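Local coordinates for CMP-sialic acid transporter 1 (Zea mays, PDB 6I1R), which probably carries CMP-sialic acid from the cytoplasm into the Golgi in exchange for CMP, and is captured here outward-facing with CMP bound, at residues Arg64-Pro78 and Asn187-Phe201. The protein carries 5 engineered substitutions. Numbering follows the deposited sequence.
Sequences RMTKEWRSVRLYVVP and NNDSLYWQNVQLYTF
The backbones of Arg64 and Asp189 approach to 4.6 Å between their CA atoms, and those of Tyr75 and Leu198 to 5.1 Å, so the loop and short helical turns leading into helix 76-92 lie along the start of helix 191-216. This is helix-end packing in the all-helical bundle of a DMT-clan nucleotide-sugar transporter. At the loop end, Ser190, the N-cap of helix 191-216, gives its backbone N-H to Arg64 O, while its hydroxyl bonds Glu56. The Asp189 carboxylate grips Thr66 twice, each oxygen met on its syn side: OD2 takes the backbone N and OD1 takes OG1 at 2.8 Å. Met65 lies over one face of the Trp193 indole, its SD 4.4 Å from the five-membered-ring centroid, a Met-aromatic contact; at the ring edge, NE1 of Trp193 makes a weak bond to Thr66 O. A water donates to both Thr66 O and Gln197 OE1.

Tyr75 fills the middle: Gln197 CB sits over one ring face, 18° off the normal, while CD2 of Tyr75 meets CB of Leu198 at 3.8 Å. An alanine here would probably open a gap between 64-78 and this face of helix 191-216, leaving Gln197 CB and Leu198 CB without the ring they pack on and Gln194 CG without the hydroxyl oxygen beside it. Phe201, with CG beside its backbone N (chi1 -74°), lays its ring against Tyr75 and Val76. The Phe201 side chain is about 7 Å from the bound CMP. CG2 of Val76 stands over the centre of the Phe201 ring, 3.5 Å from the centroid.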
loop_
_atom_site.group_PDB
_atom_site.type_symbol
_atom_site.label_atom_id
_atom_site.label_comp_id
_atom_site.label_asym_id
_atom_site.label_seq_id
_atom_site.Cartn_x
_atom_site.Cartn_y
_atom_site.Cartn_z
ATOM N N ARG B 64 -4.049 3.083 44.171
ATOM C CA ARG B 64 -5.123 2.095 44.087
ATOM C C ARG B 64 -4.828 1.136 42.925
ATOM O O ARG B 64 -4.634 1.573 41.788
ATOM C CB ARG B 64 -6.471 2.801 43.908
ATOM C CG ARG B 64 -6.788 3.835 44.982
ATOM C CD ARG B 64 -7.478 3.241 46.194
ATOM N NE ARG B 64 -8.913 3.080 46.001
ATOM C CZ ARG B 64 -9.746 2.599 46.917
ATOM N NH1 ARG B 64 -9.281 2.181 48.081
ATOM N NH2 ARG B 64 -11.042 2.541 46.667
ATOM N N MET B 65 -4.786 -0.161 43.226
ATOM C CA MET B 65 -4.388 -1.185 42.257
ATOM C C MET B 65 -5.057 -2.516 42.618
ATOM O O MET B 65 -4.742 -3.113 43.648
ATOM C CB MET B 65 -2.870 -1.389 42.257
ATOM C CG MET B 65 -2.091 -0.234 41.664
ATOM S SD MET B 65 -0.369 -0.673 41.317
ATOM C CE MET B 65 0.248 -0.939 42.977
ATOM N N THR B 66 -5.961 -2.978 41.763
ATOM C CA THR B 66 -6.654 -4.240 41.988
ATOM C C THR B 66 -5.868 -5.355 41.288
ATOM O O THR B 66 -5.860 -5.438 40.061
ATOM C CB THR B 66 -8.111 -4.147 41.521
ATOM O OG1 THR B 66 -8.658 -2.934 42.042
ATOM C CG2 THR B 66 -8.954 -5.320 41.971
ATOM N N LYS B 67 -5.211 -6.200 42.079
ATOM C CA LYS B 67 -4.306 -7.225 41.549
ATOM C C LYS B 67 -5.048 -8.555 41.349
ATOM O O LYS B 67 -4.471 -9.504 40.819
ATOM C CB LYS B 67 -3.121 -7.418 42.500
ATOM N N GLU B 68 -6.317 -8.623 41.750
ATOM C CA GLU B 68 -7.052 -9.891 41.788
ATOM C C GLU B 68 -7.476 -10.288 40.368
ATOM O O GLU B 68 -8.040 -9.477 39.629
ATOM C CB GLU B 68 -8.265 -9.774 42.712
ATOM C CG GLU B 68 -7.900 -9.436 44.148
ATOM C CD GLU B 68 -8.138 -7.990 44.551
ATOM O OE1 GLU B 68 -9.297 -7.539 44.465
ATOM O OE2 GLU B 68 -7.167 -7.320 44.959
ATOM N N TRP B 69 -7.228 -11.551 40.019
ATOM C CA TRP B 69 -7.456 -12.058 38.662
ATOM C C TRP B 69 -8.924 -11.873 38.255
ATOM O O TRP B 69 -9.225 -11.788 37.069
ATOM C CB TRP B 69 -7.025 -13.526 38.550
ATOM C CG TRP B 69 -7.060 -14.055 37.149
ATOM C CD1 TRP B 69 -7.923 -14.977 36.635
ATOM C CD2 TRP B 69 -6.195 -13.671 36.065
ATOM N NE1 TRP B 69 -7.649 -15.204 35.314
ATOM C CE2 TRP B 69 -6.596 -14.415 34.934
ATOM C CE3 TRP B 69 -5.121 -12.781 35.941
ATOM C CZ2 TRP B 69 -5.961 -14.291 33.700
ATOM C CZ3 TRP B 69 -4.494 -12.661 34.721
ATOM C CH2 TRP B 69 -4.910 -13.406 33.617
ATOM N N ARG B 70 -9.823 -11.814 39.236
ATOM C CA ARG B 70 -11.244 -11.549 38.989
ATOM C C ARG B 70 -11.415 -10.324 38.078
ATOM O O ARG B 70 -12.280 -10.331 37.199
ATOM C CB ARG B 70 -11.979 -11.330 40.316
ATOM N N SER B 71 -10.605 -9.284 38.290
ATOM C CA SER B 71 -10.752 -8.015 37.560
ATOM C C SER B 71 -9.640 -7.822 36.517
ATOM O O SER B 71 -9.854 -7.119 35.530
ATOM C CB SER B 71 -10.798 -6.855 38.520
ATOM O OG SER B 71 -9.543 -6.677 39.159
ATOM N N VAL B 72 -8.464 -8.418 36.722
ATOM C CA VAL B 72 -7.341 -8.244 35.786
ATOM C C VAL B 72 -7.702 -8.894 34.441
ATOM O O VAL B 72 -7.452 -8.315 33.385
ATOM C CB VAL B 72 -6.023 -8.815 36.353
ATOM C CG1 VAL B 72 -4.905 -8.799 35.320
ATOM C CG2 VAL B 72 -5.584 -8.085 37.616
ATOM N N ARG B 73 -8.313 -10.077 34.489
ATOM C CA ARG B 73 -8.612 -10.873 33.284
ATOM C C ARG B 73 -9.576 -10.131 32.347
ATOM O O ARG B 73 -9.657 -10.463 31.167
ATOM C CB ARG B 73 -9.230 -12.219 33.680
ATOM C CG ARG B 73 -10.664 -12.107 34.180
ATOM C CD ARG B 73 -11.113 -13.197 35.131
ATOM N NE ARG B 73 -11.840 -14.294 34.534
ATOM C CZ ARG B 73 -11.807 -15.560 34.940
ATOM N NH1 ARG B 73 -12.184 -16.503 34.096
ATOM N NH2 ARG B 73 -11.395 -15.890 36.152
ATOM N N LEU B 74 -10.322 -9.155 32.865
ATOM C CA LEU B 74 -11.337 -8.453 32.065
ATOM C C LEU B 74 -10.682 -7.526 31.029
ATOM O O LEU B 74 -11.336 -7.135 30.063
ATOM C CB LEU B 74 -12.269 -7.663 32.993
ATOM C CG LEU B 74 -13.599 -8.339 33.320
ATOM C CD1 LEU B 74 -13.379 -9.672 34.017
ATOM C CD2 LEU B 74 -14.471 -7.427 34.170
ATOM N N TYR B 75 -9.406 -7.185 31.206
ATOM C CA TYR B 75 -8.716 -6.292 30.266
ATOM C C TYR B 75 -8.345 -7.040 28.975
ATOM O O TYR B 75 -7.827 -6.422 28.041
ATOM C CB TYR B 75 -7.489 -5.662 30.932
ATOM C CG TYR B 75 -7.823 -4.627 31.978
ATOM C CD1 TYR B 75 -8.069 -4.992 33.292
ATOM C CD2 TYR B 75 -7.906 -3.283 31.654
ATOM C CE1 TYR B 75 -8.380 -4.049 34.259
ATOM C CE2 TYR B 75 -8.216 -2.327 32.608
ATOM C CZ TYR B 75 -8.455 -2.711 33.916
ATOM O OH TYR B 75 -8.763 -1.779 34.864
ATOM N N VAL B 76 -8.616 -8.343 28.909
ATOM C CA VAL B 76 -8.371 -9.124 27.690
ATOM C C VAL B 76 -9.405 -8.716 26.631
ATOM O O VAL B 76 -9.079 -8.601 25.448
ATOM C CB VAL B 76 -8.428 -10.645 27.953
ATOM C CG1 VAL B 76 -8.116 -11.447 26.697
ATOM C CG2 VAL B 76 -7.510 -11.082 29.086
ATOM N N VAL B 77 -10.637 -8.472 27.078
ATOM C CA VAL B 77 -11.808 -8.407 26.192
ATOM C C VAL B 77 -11.559 -7.399 25.060
ATOM O O VAL B 77 -11.681 -7.765 23.891
ATOM C CB VAL B 77 -13.098 -8.094 26.980
ATOM C CG1 VAL B 77 -14.276 -7.795 26.062
ATOM C CG2 VAL B 77 -13.449 -9.218 27.945
ATOM N N PRO B 78 -11.192 -6.143 25.385
ATOM C CA PRO B 78 -10.966 -5.164 24.308
ATOM C C PRO B 78 -10.048 -5.704 23.199
ATOM O O PRO B 78 -10.324 -5.492 22.017
ATOM C CB PRO B 78 -10.307 -3.961 24.995
ATOM C CG PRO B 78 -10.817 -4.039 26.406
ATOM C CD PRO B 78 -10.893 -5.525 26.684
ATOM N N ASN B 187 -13.684 0.647 38.329
ATOM C CA ASN B 187 -12.705 0.615 39.419
ATOM C C ASN B 187 -12.382 2.039 39.882
ATOM O O ASN B 187 -12.529 3.010 39.137
ATOM C CB ASN B 187 -11.402 -0.076 39.001
ATOM C CG ASN B 187 -11.388 -1.570 39.246
ATOM O OD1 ASN B 187 -12.396 -2.158 39.634
ATOM N ND2 ASN B 187 -10.242 -2.194 39.024
ATOM N N ASN B 188 -11.891 2.125 41.113
ATOM C CA ASN B 188 -11.376 3.372 41.680
ATOM C C ASN B 188 -9.846 3.374 41.535
ATOM O O ASN B 188 -9.141 4.060 42.278
ATOM C CB ASN B 188 -11.851 3.568 43.127
ATOM C CG ASN B 188 -12.421 2.312 43.756
ATOM O OD1 ASN B 188 -11.735 1.297 43.874
ATOM N ND2 ASN B 188 -13.681 2.365 44.157
ATOM N N ASP B 189 -9.345 2.649 40.535
ATOM C CA ASP B 189 -7.923 2.302 40.441
ATOM C C ASP B 189 -7.156 3.441 39.758
ATOM O O ASP B 189 -7.748 4.429 39.315
ATOM C CB ASP B 189 -7.729 0.974 39.696
ATOM C CG ASP B 189 -7.729 -0.254 40.592
ATOM O OD1 ASP B 189 -8.340 -0.197 41.678
ATOM O OD2 ASP B 189 -7.121 -1.266 40.191
ATOM N N SER B 190 -5.835 3.288 39.689
ATOM C CA SER B 190 -4.959 4.265 39.047
ATOM C C SER B 190 -5.056 4.135 37.522
ATOM O O SER B 190 -5.043 3.028 36.986
ATOM C CB SER B 190 -3.534 4.097 39.511
ATOM O OG SER B 190 -2.697 5.100 38.956
ATOM N N LEU B 191 -5.127 5.274 36.838
ATOM C CA LEU B 191 -5.167 5.307 35.374
ATOM C C LEU B 191 -3.981 4.515 34.807
ATOM O O LEU B 191 -4.133 3.758 33.846
ATOM C CB LEU B 191 -5.128 6.767 34.904
ATOM C CG LEU B 191 -5.151 6.983 33.390
ATOM C CD1 LEU B 191 -6.404 6.378 32.772
ATOM C CD2 LEU B 191 -5.053 8.462 33.048
ATOM N N TYR B 192 -2.816 4.685 35.425
ATOM C CA TYR B 192 -1.568 4.126 34.912
ATOM C C TYR B 192 -1.530 2.605 35.125
ATOM O O TYR B 192 -0.892 1.899 34.348
ATOM C CB TYR B 192 -0.369 4.817 35.568
ATOM C CG TYR B 192 -0.376 6.321 35.459
ATOM C CD1 TYR B 192 -0.499 6.948 34.228
ATOM C CD2 TYR B 192 -0.260 7.123 36.584
ATOM C CE1 TYR B 192 -0.508 8.329 34.117
ATOM C CE2 TYR B 192 -0.267 8.506 36.490
ATOM C CZ TYR B 192 -0.391 9.112 35.252
ATOM O OH TYR B 192 -0.400 10.473 35.147
ATOM N N TRP B 193 -2.196 2.106 36.165
ATOM C CA TRP B 193 -2.271 0.655 36.404
ATOM C C TRP B 193 -3.324 0.026 35.483
ATOM O O TRP B 193 -3.169 -1.119 35.052
ATOM C CB TRP B 193 -2.548 0.355 37.885
ATOM C CG TRP B 193 -2.962 -1.059 38.163
ATOM C CD1 TRP B 193 -4.143 -1.470 38.711
ATOM C CD2 TRP B 193 -2.208 -2.257 37.898
ATOM N NE1 TRP B 193 -4.173 -2.833 38.814
ATOM C CE2 TRP B 193 -3.002 -3.346 38.320
ATOM C CE3 TRP B 193 -0.945 -2.518 37.351
ATOM C CZ2 TRP B 193 -2.572 -4.668 38.210
ATOM C CZ3 TRP B 193 -0.521 -3.824 37.242
ATOM C CH2 TRP B 193 -1.325 -4.883 37.667
ATOM N N GLN B 194 -4.388 0.767 35.185
ATOM C CA GLN B 194 -5.419 0.286 34.264
ATOM C C GLN B 194 -4.820 0.204 32.854
ATOM O O GLN B 194 -4.994 -0.799 32.153
ATOM C CB GLN B 194 -6.655 1.186 34.342
ATOM C CG GLN B 194 -7.382 1.086 35.679
ATOM C CD GLN B 194 -8.566 2.015 35.790
ATOM O OE1 GLN B 194 -8.498 3.189 35.434
ATOM N NE2 GLN B 194 -9.667 1.496 36.311
ATOM N N ASN B 195 -4.090 1.245 32.462
ATOM C CA ASN B 195 -3.357 1.255 31.198
ATOM C C ASN B 195 -2.409 0.050 31.130
ATOM O O ASN B 195 -2.384 -0.655 30.125
ATOM C CB ASN B 195 -2.561 2.549 31.009
ATOM C CG ASN B 195 -3.430 3.761 30.752
ATOM O OD1 ASN B 195 -4.633 3.636 30.535
ATOM N ND2 ASN B 195 -2.829 4.939 30.775
ATOM N N VAL B 196 -1.639 -0.177 32.195
ATOM C CA VAL B 196 -0.591 -1.212 32.180
ATOM C C VAL B 196 -1.225 -2.578 31.878
ATOM O O VAL B 196 -0.668 -3.345 31.097
ATOM C CB VAL B 196 0.221 -1.231 33.492
ATOM C CG1 VAL B 196 0.945 -2.555 33.704
ATOM C CG2 VAL B 196 1.210 -0.076 33.555
ATOM N N GLN B 197 -2.377 -2.873 32.479
ATOM C CA GLN B 197 -3.054 -4.155 32.249
ATOM C C GLN B 197 -3.635 -4.183 30.830
ATOM O O GLN B 197 -3.475 -5.163 30.096
ATOM C CB GLN B 197 -4.194 -4.371 33.245
ATOM C CG GLN B 197 -3.774 -4.354 34.705
ATOM C CD GLN B 197 -4.961 -4.067 35.588
ATOM O OE1 GLN B 197 -5.748 -4.956 35.911
ATOM N NE2 GLN B 197 -5.115 -2.807 35.964
ATOM N N LEU B 198 -4.320 -3.100 30.472
ATOM C CA LEU B 198 -4.974 -2.971 29.171
ATOM C C LEU B 198 -3.949 -3.182 28.050
ATOM O O LEU B 198 -4.154 -4.013 27.166
ATOM C CB LEU B 198 -5.617 -1.583 29.081
ATOM C CG LEU B 198 -6.377 -1.278 27.790
ATOM C CD1 LEU B 198 -7.557 -2.222 27.612
ATOM C CD2 LEU B 198 -6.846 0.169 27.772
ATOM N N TYR B 199 -2.847 -2.438 28.111
ATOM C CA TYR B 199 -1.865 -2.393 27.024
ATOM C C TYR B 199 -0.923 -3.603 27.073
ATOM O O TYR B 199 -0.210 -3.852 26.103
ATOM C CB TYR B 199 -1.075 -1.081 27.071
ATOM C CG TYR B 199 -1.910 0.165 26.908
ATOM C CD1 TYR B 199 -2.959 0.215 26.001
ATOM C CD2 TYR B 199 -1.645 1.308 27.649
ATOM C CE1 TYR B 199 -3.728 1.357 25.845
ATOM C CE2 TYR B 199 -2.402 2.458 27.502
ATOM C CZ TYR B 199 -3.446 2.484 26.595
ATOM O OH TYR B 199 -4.198 3.611 26.438
ATOM N N THR B 200 -0.903 -4.344 28.180
ATOM C CA THR B 200 -0.152 -5.603 28.227
ATOM C C THR B 200 -0.834 -6.616 27.299
ATOM O O THR B 200 -0.190 -7.203 26.427
ATOM C CB THR B 200 -0.010 -6.119 29.666
ATOM O OG1 THR B 200 0.944 -5.285 30.322
ATOM C CG2 THR B 200 0.443 -7.559 29.750
ATOM N N PHE B 201 -2.139 -6.791 27.479
ATOM C CA PHE B 201 -2.910 -7.734 26.669
ATOM C C PHE B 201 -2.885 -7.303 25.197
ATOM O O PHE B 201 -2.834 -8.150 24.303
ATOM C CB PHE B 201 -4.336 -7.861 27.208
ATOM C CG PHE B 201 -4.445 -8.649 28.489
ATOM C CD1 PHE B 201 -4.087 -9.988 28.527
ATOM C CD2 PHE B 201 -4.905 -8.057 29.656
ATOM C CE1 PHE B 201 -4.183 -10.717 29.704
ATOM C CE2 PHE B 201 -5.003 -8.788 30.830
ATOM C CZ PHE B 201 -4.644 -10.117 30.853
HETATM O O HOH W 1 -7.333 -3.874 37.787
#